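Local coordinates for lipolytic enzyme, G-D-S-L family (Bacteroides thetaiotaomicron, PDB 7BR2), which hydrolyses ester bonds as an SGNH-family serine esterase of a gut microbe and metabolises the drug diltiazem, at residues Asp230-Ala238 and Ile261-Pro271. Residues are numbered along the deposited sequence; the frame is centred on the assembly and turned at random.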
ATOM      1  N   ASP A 230      10.317   8.903 -12.947  1.00 45.27           N
ATOM      2  CA  ASP A 230       9.987  10.232 -12.464  1.00 47.09           C
ATOM      3  C   ASP A 230       8.523  10.534 -12.728  1.00 42.37           C
ATOM      4  O   ASP A 230       7.950  10.096 -13.729  1.00 43.57           O
ATOM      5  CB  ASP A 230      10.835  11.279 -13.192  1.00 47.61           C
ATOM      6  CG  ASP A 230      12.215  11.435 -12.601  1.00 51.43           C
ATOM      7  OD1 ASP A 230      12.440  10.988 -11.467  1.00 50.56           O
ATOM      8  OD2 ASP A 230      13.091  11.988 -13.298  1.00 50.71           O
ATOM      9  N   VAL A 231       7.936  11.336 -11.845  1.00 37.99           N
ATOM     10  CA  VAL A 231       6.609  11.879 -12.112  1.00 37.69           C
ATOM     11  C   VAL A 231       6.635  12.684 -13.403  1.00 41.85           C
ATOM     12  O   VAL A 231       5.867  12.433 -14.339  1.00 39.39           O
ATOM     13  CB  VAL A 231       6.137  12.744 -10.931  1.00 35.22           C
ATOM     14  CG1 VAL A 231       4.768  13.326 -11.220  1.00 32.18           C
ATOM     15  CG2 VAL A 231       6.160  11.950  -9.624  1.00 33.29           C
ATOM     16  N   ALA A 232       7.559  13.635 -13.479  1.00 41.98           N
ATOM     17  CA  ALA A 232       7.843  14.393 -14.686  1.00 40.87           C
ATOM     18  C   ALA A 232       9.224  15.010 -14.512  1.00 41.41           C
ATOM     19  O   ALA A 232       9.713  15.179 -13.393  1.00 41.64           O
ATOM     20  CB  ALA A 232       6.784  15.468 -14.956  1.00 34.08           C
ATOM     21  N   ASN A 233       9.859  15.319 -15.632  1.00 40.67           N
ATOM     22  CA  ASN A 233      11.217  15.864 -15.626  1.00 46.26           C
ATOM     23  C   ASN A 233      11.266  16.941 -16.701  1.00 46.18           C
ATOM     24  O   ASN A 233      11.294  16.634 -17.897  1.00 42.61           O
ATOM     25  CB  ASN A 233      12.243  14.757 -15.873  1.00 50.48           C
ATOM     26  CG  ASN A 233      13.649  15.133 -15.403  1.00 49.45           C
ATOM     27  OD1 ASN A 233      13.947  16.297 -15.171  1.00 55.92           O
ATOM     28  ND2 ASN A 233      14.522  14.138 -15.292  1.00 58.49           N
ATOM     29  N   MET A 234      11.231  18.200 -16.285  1.00 40.32           N
ATOM     30  CA  MET A 234      11.251  19.301 -17.234  1.00 46.45           C
ATOM     31  C   MET A 234      12.483  20.166 -16.989  1.00 48.22           C
ATOM     32  O   MET A 234      12.860  20.440 -15.840  1.00 41.11           O
ATOM     33  CB  MET A 234       9.984  20.153 -17.149  1.00 42.17           C
ATOM     34  CG  MET A 234       9.889  20.951 -15.878  1.00 46.77           C
ATOM     35  SD  MET A 234       8.202  21.358 -15.447  1.00 45.97           S
ATOM     36  CE  MET A 234       7.995  20.288 -14.029  1.00 32.97           C
ATOM     37  N   GLU A 235      13.102  20.586 -18.087  1.00 47.78           N
ATOM     38  CA  GLU A 235      14.253  21.474 -18.068  1.00 49.94           C
ATOM     39  C   GLU A 235      14.007  22.574 -19.082  1.00 48.86           C
ATOM     40  O   GLU A 235      13.858  22.288 -20.278  1.00 50.17           O
ATOM     41  CB  GLU A 235      15.553  20.745 -18.405  1.00 50.58           C
ATOM     42  CG  GLU A 235      16.799  21.584 -18.151  1.00 51.03           C
ATOM     43  CD  GLU A 235      18.086  20.887 -18.572  1.00 56.21           C
ATOM     44  OE1 GLU A 235      18.177  19.641 -18.474  1.00 54.92           O
ATOM     45  OE2 GLU A 235      19.012  21.600 -19.010  1.00 58.54           O
ATOM     46  N   ILE A 236      13.963  23.815 -18.593  1.00 42.87           N
ATOM     47  CA  ILE A 236      13.773  25.013 -19.400  1.00 52.60           C
ATOM     48  C   ILE A 236      15.040  25.860 -19.340  1.00 55.65           C
ATOM     49  O   ILE A 236      15.505  26.224 -18.251  1.00 49.83           O
ATOM     50  CB  ILE A 236      12.556  25.829 -18.925  1.00 44.74           C
ATOM     51  CG1 ILE A 236      11.246  25.085 -19.210  1.00 46.41           C
ATOM     52  CG2 ILE A 236      12.584  27.229 -19.521  1.00 49.09           C
ATOM     53  CD1 ILE A 236      10.797  24.143 -18.121  1.00 47.11           C
ATOM     54  N   ASN A 237      15.578  26.199 -20.507  1.00 53.61           N
ATOM     55  CA  ASN A 237      16.653  27.179 -20.584  1.00 58.30           C
ATOM     56  C   ASN A 237      16.053  28.568 -20.764  1.00 54.68           C
ATOM     57  O   ASN A 237      15.380  28.838 -21.765  1.00 55.92           O
ATOM     58  CB  ASN A 237      17.639  26.822 -21.700  1.00 61.04           C
ATOM     59  CG  ASN A 237      18.751  27.852 -21.849  1.00 60.32           C
ATOM     60  OD1 ASN A 237      18.497  29.000 -22.213  1.00 57.18           O
ATOM     61  ND2 ASN A 237      19.970  27.474 -21.472  1.00 60.35           N
ATOM     62  N   ALA A 238      16.323  29.451 -19.801  1.00 54.33           N
ATOM     63  CA  ALA A 238      15.678  30.757 -19.802  1.00 58.18           C
ATOM     64  C   ALA A 238      16.149  31.636 -20.955  1.00 63.35           C
ATOM     65  O   ALA A 238      15.349  32.388 -21.517  1.00 61.64           O
ATOM     66  CB  ALA A 238      15.915  31.457 -18.463  1.00 55.87           C
ATOM     67  N   ILE A 261      10.074  34.569 -15.867  1.00 48.12           N
ATOM     68  CA  ILE A 261       9.855  33.567 -16.896  1.00 48.79           C
ATOM     69  C   ILE A 261       8.636  32.738 -16.514  1.00 51.79           C
ATOM     70  O   ILE A 261       8.417  32.438 -15.338  1.00 48.21           O
ATOM     71  CB  ILE A 261      11.104  32.693 -17.113  1.00 48.72           C
ATOM     72  CG1 ILE A 261      10.928  31.810 -18.351  1.00 51.24           C
ATOM     73  CG2 ILE A 261      11.429  31.884 -15.870  1.00 41.60           C
ATOM     74  CD1 ILE A 261      12.214  31.160 -18.820  1.00 53.89           C
ATOM     75  N   SER A 262       7.832  32.384 -17.508  1.00 48.82           N
ATOM     76  CA  SER A 262       6.579  31.690 -17.266  1.00 41.94           C
ATOM     77  C   SER A 262       6.338  30.704 -18.394  1.00 43.89           C
ATOM     78  O   SER A 262       6.816  30.899 -19.513  1.00 43.24           O
ATOM     79  CB  SER A 262       5.420  32.680 -17.146  1.00 39.22           C
ATOM     80  OG  SER A 262       5.082  33.199 -18.414  1.00 39.76           O
ATOM     81  N   PHE A 263       5.643  29.615 -18.077  1.00 34.81           N
ATOM     82  CA  PHE A 263       5.285  28.662 -19.116  1.00 43.03           C
ATOM     83  C   PHE A 263       4.087  27.833 -18.670  1.00 44.30           C
ATOM     84  O   PHE A 263       3.629  27.912 -17.525  1.00 42.98           O
ATOM     85  CB  PHE A 263       6.471  27.764 -19.483  1.00 37.18           C
ATOM     86  CG  PHE A 263       7.085  27.057 -18.315  1.00 39.34           C
ATOM     87  CD1 PHE A 263       8.057  27.677 -17.547  1.00 41.09           C
ATOM     88  CD2 PHE A 263       6.718  25.758 -18.001  1.00 42.47           C
ATOM     89  CE1 PHE A 263       8.641  27.023 -16.478  1.00 41.17           C
ATOM     90  CE2 PHE A 263       7.295  25.096 -16.932  1.00 40.85           C
ATOM     91  CZ  PHE A 263       8.258  25.726 -16.168  1.00 42.53           C
ATOM     92  N   ASP A 264       3.578  27.046 -19.612  1.00 40.87           N
ATOM     93  CA  ASP A 264       2.465  26.137 -19.399  1.00 40.60           C
ATOM     94  C   ASP A 264       3.010  24.721 -19.289  1.00 39.89           C
ATOM     95  O   ASP A 264       3.819  24.287 -20.127  1.00 36.85           O
ATOM     96  CB  ASP A 264       1.450  26.250 -20.537  1.00 36.21           C
ATOM     97  CG  ASP A 264       0.651  27.547 -20.473  1.00 39.88           C
ATOM     98  OD1 ASP A 264       0.659  28.212 -19.413  1.00 40.93           O
ATOM     99  OD2 ASP A 264       0.036  27.922 -21.490  1.00 40.19           O
ATOM    100  N   TYR A 265       2.605  24.041 -18.216  1.00 34.45           N
ATOM    101  CA  TYR A 265       3.067  22.709 -17.850  1.00 39.58           C
ATOM    102  C   TYR A 265       1.867  21.769 -17.862  1.00 37.08           C
ATOM    103  O   TYR A 265       0.907  21.985 -17.116  1.00 35.50           O
ATOM    104  CB  TYR A 265       3.711  22.776 -16.462  1.00 36.00           C
ATOM    105  CG  TYR A 265       3.950  21.470 -15.739  1.00 34.09           C
ATOM    106  CD1 TYR A 265       4.735  20.471 -16.295  1.00 34.99           C
ATOM    107  CD2 TYR A 265       3.405  21.254 -14.488  1.00 30.47           C
ATOM    108  CE1 TYR A 265       4.962  19.292 -15.620  1.00 29.46           C
ATOM    109  CE2 TYR A 265       3.625  20.079 -13.805  1.00 29.67           C
ATOM    110  CZ  TYR A 265       4.406  19.104 -14.374  1.00 33.11           C
ATOM    111  OH  TYR A 265       4.629  17.928 -13.686  1.00 36.23           O
ATOM    112  N   LEU A 266       1.891  20.755 -18.717  1.00 33.54           N
ATOM    113  CA  LEU A 266       0.828  19.753 -18.705  1.00 36.89           C
ATOM    114  C   LEU A 266       1.473  18.404 -18.415  1.00 35.24           C
ATOM    115  O   LEU A 266       2.082  17.797 -19.296  1.00 35.07           O
ATOM    116  CB  LEU A 266       0.031  19.738 -20.015  1.00 33.15           C
ATOM    117  CG  LEU A 266      -1.040  18.628 -20.057  1.00 39.35           C
ATOM    118  CD1 LEU A 266      -2.109  18.822 -18.957  1.00 39.57           C
ATOM    119  CD2 LEU A 266      -1.705  18.492 -21.421  1.00 36.69           C
ATOM    120  N   ALA A 267       1.325  17.939 -17.179  1.00 36.49           N
ATOM    121  CA  ALA A 267       1.886  16.663 -16.770  1.00 34.99           C
ATOM    122  C   ALA A 267       0.973  15.525 -17.204  1.00 36.58           C
ATOM    123  O   ALA A 267      -0.224  15.719 -17.407  1.00 32.19           O
ATOM    124  CB  ALA A 267       2.080  16.633 -15.256  1.00 30.41           C
ATOM    125  N   GLU A 268       1.562  14.341 -17.393  1.00 37.92           N
ATOM    126  CA  GLU A 268       0.779  13.136 -17.615  1.00 33.63           C
ATOM    127  C   GLU A 268       0.314  12.509 -16.316  1.00 41.71           C
ATOM    128  O   GLU A 268      -0.640  11.719 -16.326  1.00 37.63           O
ATOM    129  CB  GLU A 268       1.584  12.095 -18.399  1.00 31.82           C
ATOM    130  CG  GLU A 268       2.000  12.549 -19.781  1.00 38.22           C
ATOM    131  CD  GLU A 268       3.043  11.647 -20.414  1.00 42.82           C
ATOM    132  OE1 GLU A 268       3.469  10.662 -19.763  1.00 44.96           O
ATOM    133  OE2 GLU A 268       3.459  11.945 -21.554  1.00 50.13           O
ATOM    134  N   ALA A 269       0.970  12.828 -15.207  1.00 33.44           N
ATOM    135  CA  ALA A 269       0.660  12.213 -13.935  1.00 33.67           C
ATOM    136  C   ALA A 269       0.717  13.285 -12.862  1.00 37.49           C
ATOM    137  O   ALA A 269       1.314  14.347 -13.052  1.00 32.61           O
ATOM    138  CB  ALA A 269       1.625  11.066 -13.619  1.00 38.67           C
ATOM    139  N   LEU A 270       0.084  12.995 -11.742  1.00 32.85           N
ATOM    140  CA  LEU A 270       0.110  13.838 -10.558  1.00 30.20           C
ATOM    141  C   LEU A 270       1.199  13.360  -9.605  1.00 32.50           C
ATOM    142  O   LEU A 270       1.680  12.228  -9.723  1.00 30.62           O
ATOM    143  CB  LEU A 270      -1.257  13.809  -9.854  1.00 34.53           C
ATOM    144  CG  LEU A 270      -2.466  14.365 -10.615  1.00 34.08           C
ATOM    145  CD1 LEU A 270      -3.759  14.166  -9.808  1.00 34.13           C
ATOM    146  CD2 LEU A 270      -2.263  15.833 -10.971  1.00 25.75           C
ATOM    147  N   PRO A 271       1.660  14.209  -8.678  1.00 28.07           N
ATOM    148  CA  PRO A 271       2.588  13.725  -7.646  1.00 33.75           C
ATOM    149  C   PRO A 271       1.906  12.737  -6.711  1.00 36.56           C
ATOM    150  O   PRO A 271       0.680  12.711  -6.566  1.00 31.98           O
ATOM    151  CB  PRO A 271       2.998  14.997  -6.897  1.00 24.23           C
ATOM    152  CG  PRO A 271       1.856  15.940  -7.104  1.00 27.82           C
ATOM    153  CD  PRO A 271       1.327  15.634  -8.489  1.00 27.15           C
TER
HETATM  154  O   HOH W   1       3.837  13.593 -15.342  1.00 35.37           O
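Two beta sheets pack face to face here, strand 232-237 of a mixed sheet against strand 261-267 of an antiparallel one, and their meeting faces interleave side chains from M234, I236, F263 and Y265. The strand axes run nearly antiparallel, at 157°, yet come no closer than 9.1 Å, a spacing bridged by side chains. M234 crosses Y265 at about a right angle. Its chain bends at chi3 (109°), which lays the methyl over one ring face, CE lying 4.0 Å from the centroid of the Y265 ring in a CH-pi contact. The sulfur of M234 makes two Met-aromatic contacts, oblique to Y265 and at the edge of F263, where SD is 4.1 Å from CE2 of F263. I236 and F263 approach from opposite directions, with I236 CD1 poised over the phenyl face, 3.6 Å from F263 CZ. The two sheets stack as the layers of a beta sandwich, and L305 of strand 303-308 also touches M234 and F263. A232 CB sits at the phenol edge, 3.5 Å from Y265 OH, whose hydroxyl hydrogen-bonds E303. With an alanine in place of Y265, the M234 methyl would probably lose its aromatic face and E303 this hydroxyl partner. At one end I261 CD1 reaches A238 CB at 3.7 Å; with CG1 anti to the backbone N (chi1 -171°) and chi2 also extended, the side chain carries CD1 to A238. Near the other end, V231 CG1 rests 3.6 Å from L270 O, while a water accepts a hydrogen bond from A269 N and lies close to V231 O.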